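Local structure of imidazoleglycerol-phosphate dehydratase (Pyrococcus furiosus, 5DNL) at residues 90-104 against 123-137. The protein catalyses the dehydration of D-erythro-1-(imidazol-4-yl)glycerol 3-phosphate to 3-(imidazol-4-yl)-2-oxopropyl phosphate, the sixth step of histidine biosynthesis. Numbering follows the deposited sequence. Where two conformers were deposited one is given.
Sequences LVSVDISNRPYANVD and VWGLARGLRATIHIK. With 5DL ([(2S)-2-hydroxy-3-(1H-1,2,4-triazol-1-yl)propyl]phosphonic acid), chain I.
A beta-alpha-beta unit brings strand 133-137 parallel to 100-104, and the mixed sheet adds 90-94, antiparallel, on its other edge. Paired bonds such as His135 N to Ser92 O (2.9 Å) hold the antiparallel side; Ile134 N to Tyr100 O and Asn102 N to Ile134 O hold the parallel one. Helix 123-130 packs on the sheet face bearing Ala101 and Val103. The CB of Ala101 sits 3.6 Å from the centroid of the Trp124 five-membered ring and 8° off its normal, a CH-pi contact; Arg128 NH2 lies over the opposite face, toward the rim, its guanidinium bonded to Pro99 O of the third subunit. A serine in place of Trp124 would probably strip the aromatic cover from the Ala101 methyl and the Tyr100-Ala101 backbone. At the loop, a bend at chi3 (-50°) turns Arg131 NE to Asn97 OD1 (2.8 Å), in the guanidinium plane although the amide is turned 79° from it. Arg98 binds the inhibitor phosphonate through NH1 to O10 (2.8 Å) and NH2 to O12 (3.1 Å); a water accepting from NH2 donates to Thr133 OG1 and Asp94 OD2, while Asp94 OD1 salt-bridges Arg76, another inhibitor ligand. Val91 and Val93 rest on helix 144-162, Leu130 meets helix 51-69, and strand 77-84 flanks 90-94.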
loop_
_atom_site.group_PDB
_atom_site.type_symbol
_atom_site.label_atom_id
_atom_site.label_comp_id
_atom_site.label_asym_id
_atom_site.label_seq_id
_atom_site.Cartn_x
_atom_site.Cartn_y
_atom_site.Cartn_z
ATOM N N LEU A 90 -13.131 -26.281 -20.599
ATOM C CA LEU A 90 -14.556 -26.577 -20.561
ATOM C C LEU A 90 -15.248 -25.904 -21.750
ATOM O O LEU A 90 -15.029 -24.713 -22.020
ATOM C CB LEU A 90 -15.160 -26.081 -19.244
ATOM C CG LEU A 90 -16.695 -26.031 -19.162
ATOM C CD1 LEU A 90 -17.364 -27.392 -19.295
ATOM C CD2 LEU A 90 -17.089 -25.362 -17.856
ATOM N N VAL A 91 -16.054 -26.680 -22.483
ATOM C CA VAL A 91 -16.846 -26.182 -23.590
ATOM C C VAL A 91 -18.292 -26.522 -23.291
ATOM O O VAL A 91 -18.621 -27.676 -23.000
ATOM C CB VAL A 91 -16.425 -26.790 -24.935
ATOM C CG1 VAL A 91 -17.338 -26.265 -26.052
ATOM C CG2 VAL A 91 -14.983 -26.452 -25.206
ATOM N N SER A 92 -19.153 -25.510 -23.317
ATOM C CA SER A 92 -20.570 -25.717 -23.030
ATOM C C SER A 92 -21.401 -25.069 -24.109
ATOM O O SER A 92 -21.209 -23.876 -24.411
ATOM C CB SER A 92 -20.912 -25.123 -21.655
ATOM O OG SER A 92 -22.289 -25.315 -21.307
ATOM N N VAL A 93 -22.329 -25.841 -24.695
ATOM C CA VAL A 93 -23.145 -25.392 -25.812
ATOM C C VAL A 93 -24.618 -25.539 -25.472
ATOM O O VAL A 93 -25.037 -26.543 -24.897
ATOM C CB VAL A 93 -22.822 -26.209 -27.088
ATOM C CG1 VAL A 93 -23.800 -25.890 -28.225
ATOM C CG2 VAL A 93 -21.392 -25.978 -27.532
ATOM N N ASP A 94 -25.399 -24.524 -25.829
ATOM C CA ASP A 94 -26.860 -24.582 -25.797
ATOM C C ASP A 94 -27.336 -24.084 -27.159
ATOM O O ASP A 94 -27.161 -22.897 -27.479
ATOM C CB ASP A 94 -27.386 -23.731 -24.634
ATOM C CG ASP A 94 -28.862 -23.494 -24.676
ATOM O OD1 ASP A 94 -29.532 -24.036 -25.574
ATOM O OD2 ASP A 94 -29.366 -22.737 -23.802
ATOM N N ILE A 95 -27.946 -24.966 -27.969
ATOM C CA ILE A 95 -28.498 -24.584 -29.257
ATOM C C ILE A 95 -29.847 -23.908 -28.982
ATOM O O ILE A 95 -30.933 -24.470 -29.132
ATOM C CB ILE A 95 -28.584 -25.775 -30.245
ATOM C CG1 ILE A 95 -27.221 -26.471 -30.342
ATOM C CG2 ILE A 95 -29.034 -25.301 -31.606
ATOM C CD1 ILE A 95 -27.192 -27.690 -31.257
ATOM N N SER A 96 -29.722 -22.662 -28.536
ATOM C CA SER A 96 -30.780 -21.900 -27.886
ATOM C C SER A 96 -31.560 -20.965 -28.807
ATOM O O SER A 96 -32.561 -20.400 -28.377
ATOM C CB SER A 96 -30.107 -20.983 -26.865
ATOM O OG SER A 96 -29.133 -20.181 -27.531
ATOM N N ASN A 97 -31.073 -20.757 -30.038
ATOM C CA ASN A 97 -31.532 -19.686 -30.900
ATOM C C ASN A 97 -31.281 -18.278 -30.313
ATOM O O ASN A 97 -31.943 -17.305 -30.667
ATOM C CB ASN A 97 -33.007 -19.872 -31.271
ATOM C CG ASN A 97 -33.386 -19.143 -32.538
ATOM O OD1 ASN A 97 -32.567 -18.941 -33.433
ATOM N ND2 ASN A 97 -34.627 -18.691 -32.599
ATOM N N ARG A 98 -30.284 -18.175 -29.435
ATOM C CA ARG A 98 -29.889 -16.911 -28.824
ATOM C C ARG A 98 -28.384 -16.739 -29.028
ATOM O O ARG A 98 -27.597 -17.126 -28.160
ATOM C CB ARG A 98 -30.225 -16.857 -27.325
ATOM C CG ARG A 98 -31.705 -16.829 -27.009
ATOM C CD ARG A 98 -31.946 -16.566 -25.529
ATOM N NE ARG A 98 -31.557 -17.668 -24.668
ATOM C CZ ARG A 98 -32.383 -18.574 -24.127
ATOM N NH1 ARG A 98 -33.698 -18.529 -24.323
ATOM N NH2 ARG A 98 -31.895 -19.519 -23.349
ATOM N N PRO A 99 -27.946 -16.211 -30.186
ATOM C CA PRO A 99 -26.493 -16.174 -30.419
ATOM C C PRO A 99 -25.723 -15.455 -29.314
ATOM O O PRO A 99 -26.079 -14.335 -28.917
ATOM C CB PRO A 99 -26.347 -15.423 -31.739
ATOM C CG PRO A 99 -27.640 -15.699 -32.426
ATOM C CD PRO A 99 -28.690 -15.757 -31.372
ATOM N N TYR A 100 -24.689 -16.130 -28.831
ATOM C CA TYR A 100 -23.838 -15.621 -27.760
ATOM C C TYR A 100 -22.575 -16.460 -27.707
ATOM O O TYR A 100 -22.660 -17.679 -27.765
ATOM C CB TYR A 100 -24.519 -15.764 -26.408
ATOM C CG TYR A 100 -23.714 -15.270 -25.237
ATOM C CD1 TYR A 100 -23.631 -13.918 -24.954
ATOM C CD2 TYR A 100 -23.033 -16.155 -24.421
ATOM C CE1 TYR A 100 -22.871 -13.454 -23.881
ATOM C CE2 TYR A 100 -22.301 -15.701 -23.329
ATOM C CZ TYR A 100 -22.229 -14.357 -23.080
ATOM O OH TYR A 100 -21.479 -13.914 -22.000
ATOM N N ALA A 101 -21.435 -15.812 -27.497
ATOM C CA ALA A 101 -20.190 -16.519 -27.239
ATOM C C ALA A 101 -19.472 -15.824 -26.105
ATOM O O ALA A 101 -19.460 -14.600 -26.019
ATOM C CB ALA A 101 -19.311 -16.548 -28.462
ATOM N N ASN A 102 -18.838 -16.628 -25.257
ATOM C CA ASN A 102 -17.915 -16.126 -24.231
ATOM C C ASN A 102 -16.724 -17.063 -24.268
ATOM O O ASN A 102 -16.845 -18.228 -23.878
ATOM C CB ASN A 102 -18.599 -16.107 -22.873
ATOM C CG ASN A 102 -17.690 -15.648 -21.732
ATOM O OD1 ASN A 102 -16.475 -15.742 -21.790
ATOM N ND2 ASN A 102 -18.307 -15.165 -20.675
ATOM N N VAL A 103 -15.591 -16.546 -24.727
ATOM C CA VAL A 103 -14.339 -17.289 -24.810
ATOM C C VAL A 103 -13.373 -16.682 -23.815
ATOM O O VAL A 103 -12.985 -15.522 -23.960
ATOM C CB VAL A 103 -13.772 -17.248 -26.239
ATOM C CG1 VAL A 103 -12.423 -17.957 -26.331
ATOM C CG2 VAL A 103 -14.774 -17.827 -27.243
ATOM N N ASP A 104 -13.023 -17.455 -22.791
ATOM C CA ASP A 104 -12.176 -17.025 -21.686
ATOM C C ASP A 104 -10.990 -17.989 -21.621
ATOM O O ASP A 104 -11.078 -19.063 -20.996
ATOM C CB ASP A 104 -12.990 -17.038 -20.392
ATOM C CG ASP A 104 -12.201 -16.546 -19.187
ATOM O OD1 ASP A 104 -11.132 -15.944 -19.363
ATOM O OD2 ASP A 104 -12.665 -16.797 -18.058
ATOM N N VAL A 123 -15.554 -18.769 -33.058
ATOM C CA VAL A 123 -16.598 -19.160 -32.107
ATOM C C VAL A 123 -17.819 -18.255 -32.227
ATOM O O VAL A 123 -18.970 -18.737 -32.231
ATOM C CB VAL A 123 -16.077 -19.231 -30.654
ATOM C CG1 VAL A 123 -17.203 -19.567 -29.701
ATOM C CG2 VAL A 123 -14.978 -20.289 -30.536
ATOM N N TRP A 124 -17.608 -16.938 -32.329
ATOM C CA TRP A 124 -18.720 -16.036 -32.581
ATOM C C TRP A 124 -19.414 -16.321 -33.899
ATOM O O TRP A 124 -20.643 -16.249 -33.974
ATOM C CB TRP A 124 -18.296 -14.558 -32.529
ATOM C CG TRP A 124 -18.522 -13.908 -31.209
ATOM C CD1 TRP A 124 -17.565 -13.500 -30.318
ATOM C CD2 TRP A 124 -19.781 -13.578 -30.632
ATOM N NE1 TRP A 124 -18.171 -12.914 -29.223
ATOM C CE2 TRP A 124 -19.523 -12.944 -29.397
ATOM C CE3 TRP A 124 -21.100 -13.737 -31.043
ATOM C CZ2 TRP A 124 -20.557 -12.490 -28.562
ATOM C CZ3 TRP A 124 -22.114 -13.267 -30.213
ATOM C CH2 TRP A 124 -21.830 -12.654 -29.002
ATOM N N GLY A 125 -18.637 -16.649 -34.926
ATOM C CA GLY A 125 -19.209 -17.000 -36.225
ATOM C C GLY A 125 -20.090 -18.238 -36.097
ATOM O O GLY A 125 -21.237 -18.263 -36.592
ATOM N N LEU A 126 -19.558 -19.253 -35.421
ATOM C CA LEU A 126 -20.295 -20.474 -35.167
ATOM C C LEU A 126 -21.569 -20.225 -34.357
ATOM O O LEU A 126 -22.655 -20.732 -34.686
ATOM C CB LEU A 126 -19.369 -21.464 -34.449
ATOM C CG LEU A 126 -19.913 -22.829 -34.063
ATOM C CD1 LEU A 126 -20.306 -23.579 -35.322
ATOM C CD2 LEU A 126 -18.908 -23.637 -33.253
ATOM N N ALA A 127 -21.468 -19.409 -33.312
ATOM C CA ALA A 127 -22.632 -19.083 -32.511
ATOM C C ALA A 127 -23.709 -18.392 -33.331
ATOM O O ALA A 127 -24.913 -18.665 -33.143
ATOM C CB ALA A 127 -22.250 -18.215 -31.317
ATOM N N ARG A 128 -23.294 -17.472 -34.198
ATOM C CA ARG A 128 -24.233 -16.755 -35.058
ATOM C C ARG A 128 -24.825 -17.607 -36.182
ATOM O O ARG A 128 -26.011 -17.468 -36.484
ATOM C CB ARG A 128 -23.588 -15.481 -35.600
ATOM C CG ARG A 128 -23.355 -14.420 -34.531
ATOM C CD ARG A 128 -22.510 -13.295 -35.050
ATOM N NE ARG A 128 -22.335 -12.265 -34.021
ATOM C CZ ARG A 128 -21.193 -11.670 -33.722
ATOM N NH1 ARG A 128 -20.079 -11.911 -34.409
ATOM N NH2 ARG A 128 -21.173 -10.813 -32.709
ATOM N N GLY A 129 -24.025 -18.498 -36.763
ATOM C CA GLY A 129 -24.519 -19.355 -37.874
ATOM C C GLY A 129 -25.423 -20.465 -37.398
ATOM O O GLY A 129 -26.457 -20.751 -38.028
ATOM N N LEU A 130 -25.049 -21.096 -36.291
ATOM C CA LEU A 130 -25.868 -22.146 -35.666
ATOM C C LEU A 130 -27.049 -21.573 -34.897
ATOM O O LEU A 130 -28.106 -22.224 -34.815
ATOM C CB LEU A 130 -24.999 -23.038 -34.780
ATOM C CG LEU A 130 -25.649 -24.169 -33.993
ATOM C CD1 LEU A 130 -26.372 -25.127 -34.949
ATOM C CD2 LEU A 130 -24.622 -24.859 -33.117
ATOM N N ARG A 131 -26.872 -20.351 -34.377
ATOM C CA ARG A 131 -27.809 -19.645 -33.480
ATOM C C ARG A 131 -27.837 -20.360 -32.135
ATOM O O ARG A 131 -28.782 -21.086 -31.786
ATOM C CB ARG A 131 -29.199 -19.407 -34.093
ATOM C CG ARG A 131 -29.110 -18.850 -35.507
ATOM C CD ARG A 131 -30.450 -18.428 -36.089
ATOM N NE ARG A 131 -31.502 -19.430 -35.975
ATOM C CZ ARG A 131 -31.824 -20.361 -36.873
ATOM N NH1 ARG A 131 -31.170 -20.496 -38.016
ATOM N NH2 ARG A 131 -32.831 -21.180 -36.608
ATOM N N ALA A 132 -26.737 -20.167 -31.403
ATOM C CA ALA A 132 -26.437 -20.927 -30.209
ATOM C C ALA A 132 -25.659 -20.084 -29.207
ATOM O O ALA A 132 -25.013 -19.094 -29.581
ATOM C CB ALA A 132 -25.640 -22.179 -30.561
ATOM N N THR A 133 -25.735 -20.548 -27.962
ATOM C CA THR A 133 -24.938 -20.059 -26.840
ATOM C C THR A 133 -23.706 -20.945 -26.725
ATOM O O THR A 133 -23.841 -22.149 -26.561
ATOM C CB THR A 133 -25.776 -20.200 -25.545
ATOM O OG1 THR A 133 -27.067 -19.573 -25.694
ATOM C CG2 THR A 133 -25.070 -19.616 -24.340
ATOM N N ILE A 134 -22.508 -20.360 -26.722
ATOM C CA ILE A 134 -21.254 -21.128 -26.618
ATOM C C ILE A 134 -20.320 -20.504 -25.594
ATOM O O ILE A 134 -19.960 -19.333 -25.729
ATOM C CB ILE A 134 -20.536 -21.203 -27.968
ATOM C CG1 ILE A 134 -21.463 -21.798 -29.035
ATOM C CG2 ILE A 134 -19.263 -22.038 -27.832
ATOM C CD1 ILE A 134 -20.852 -21.918 -30.416
ATOM N N HIS A 135 -19.938 -21.296 -24.587
ATOM C CA HIS A 135 -18.935 -20.918 -23.612
ATOM C C HIS A 135 -17.689 -21.761 -23.832
ATOM O O HIS A 135 -17.774 -22.995 -23.926
ATOM C CB HIS A 135 -19.417 -21.182 -22.198
ATOM C CG HIS A 135 -20.437 -20.214 -21.714
ATOM N ND1 HIS A 135 -20.108 -19.155 -20.909
ATOM C CD2 HIS A 135 -21.778 -20.163 -21.890
ATOM C CE1 HIS A 135 -21.202 -18.463 -20.639
ATOM N NE2 HIS A 135 -22.227 -19.063 -21.202
ATOM N N ILE A 136 -16.535 -21.098 -23.852
ATOM C CA ILE A 136 -15.214 -21.746 -23.846
ATOM C C ILE A 136 -14.538 -21.200 -22.592
ATOM O O ILE A 136 -14.275 -20.001 -22.537
ATOM C CB ILE A 136 -14.338 -21.386 -25.070
ATOM C CG1 ILE A 136 -15.052 -21.612 -26.414
ATOM C CG2 ILE A 136 -13.043 -22.196 -25.044
ATOM C CD1 ILE A 136 -15.467 -23.037 -26.682
ATOM N N LYS A 137 -14.278 -22.054 -21.605
ATOM C CA LYS A 137 -13.720 -21.611 -20.327
ATOM C C LYS A 137 -12.502 -22.437 -20.015
ATOM O O LYS A 137 -12.596 -23.622 -19.674
ATOM C CB LYS A 137 -14.743 -21.697 -19.192
ATOM C CG LYS A 137 -14.219 -21.061 -17.906
ATOM C CD LYS A 137 -15.265 -21.040 -16.813
ATOM C CE LYS A 137 -14.863 -20.090 -15.689
ATOM N NZ LYS A 137 -15.219 -18.682 -16.036
HETATM N N1 5DL I . -35.338 -16.965 -19.106
HETATM C C3 5DL I . -33.987 -16.817 -20.917
HETATM N N2 5DL I . -34.752 -17.602 -20.171
HETATM C C8 5DL I . -36.375 -20.941 -21.087
HETATM C C7 5DL I . -36.353 -19.432 -20.793
HETATM C C6 5DL I . -34.957 -19.018 -20.432
HETATM C C5 5DL I . -34.880 -15.705 -19.244
HETATM O O10 5DL I . -35.587 -20.509 -23.619
HETATM P P9 5DL I . -35.374 -21.481 -22.505
HETATM O O11 5DL I . -35.844 -22.882 -22.865
HETATM O O12 5DL I . -33.920 -21.510 -22.049
HETATM O O13 5DL I . -37.240 -19.131 -19.708
HETATM N N4 5DL I . -34.070 -15.614 -20.329
HETATM O O HOH W 1 -28.808 -20.077 -23.497
HETATM O O HOH W 2 -27.192 -17.103 -25.465
HETATM O O HOH W 3 -15.764 -17.211 -18.364
#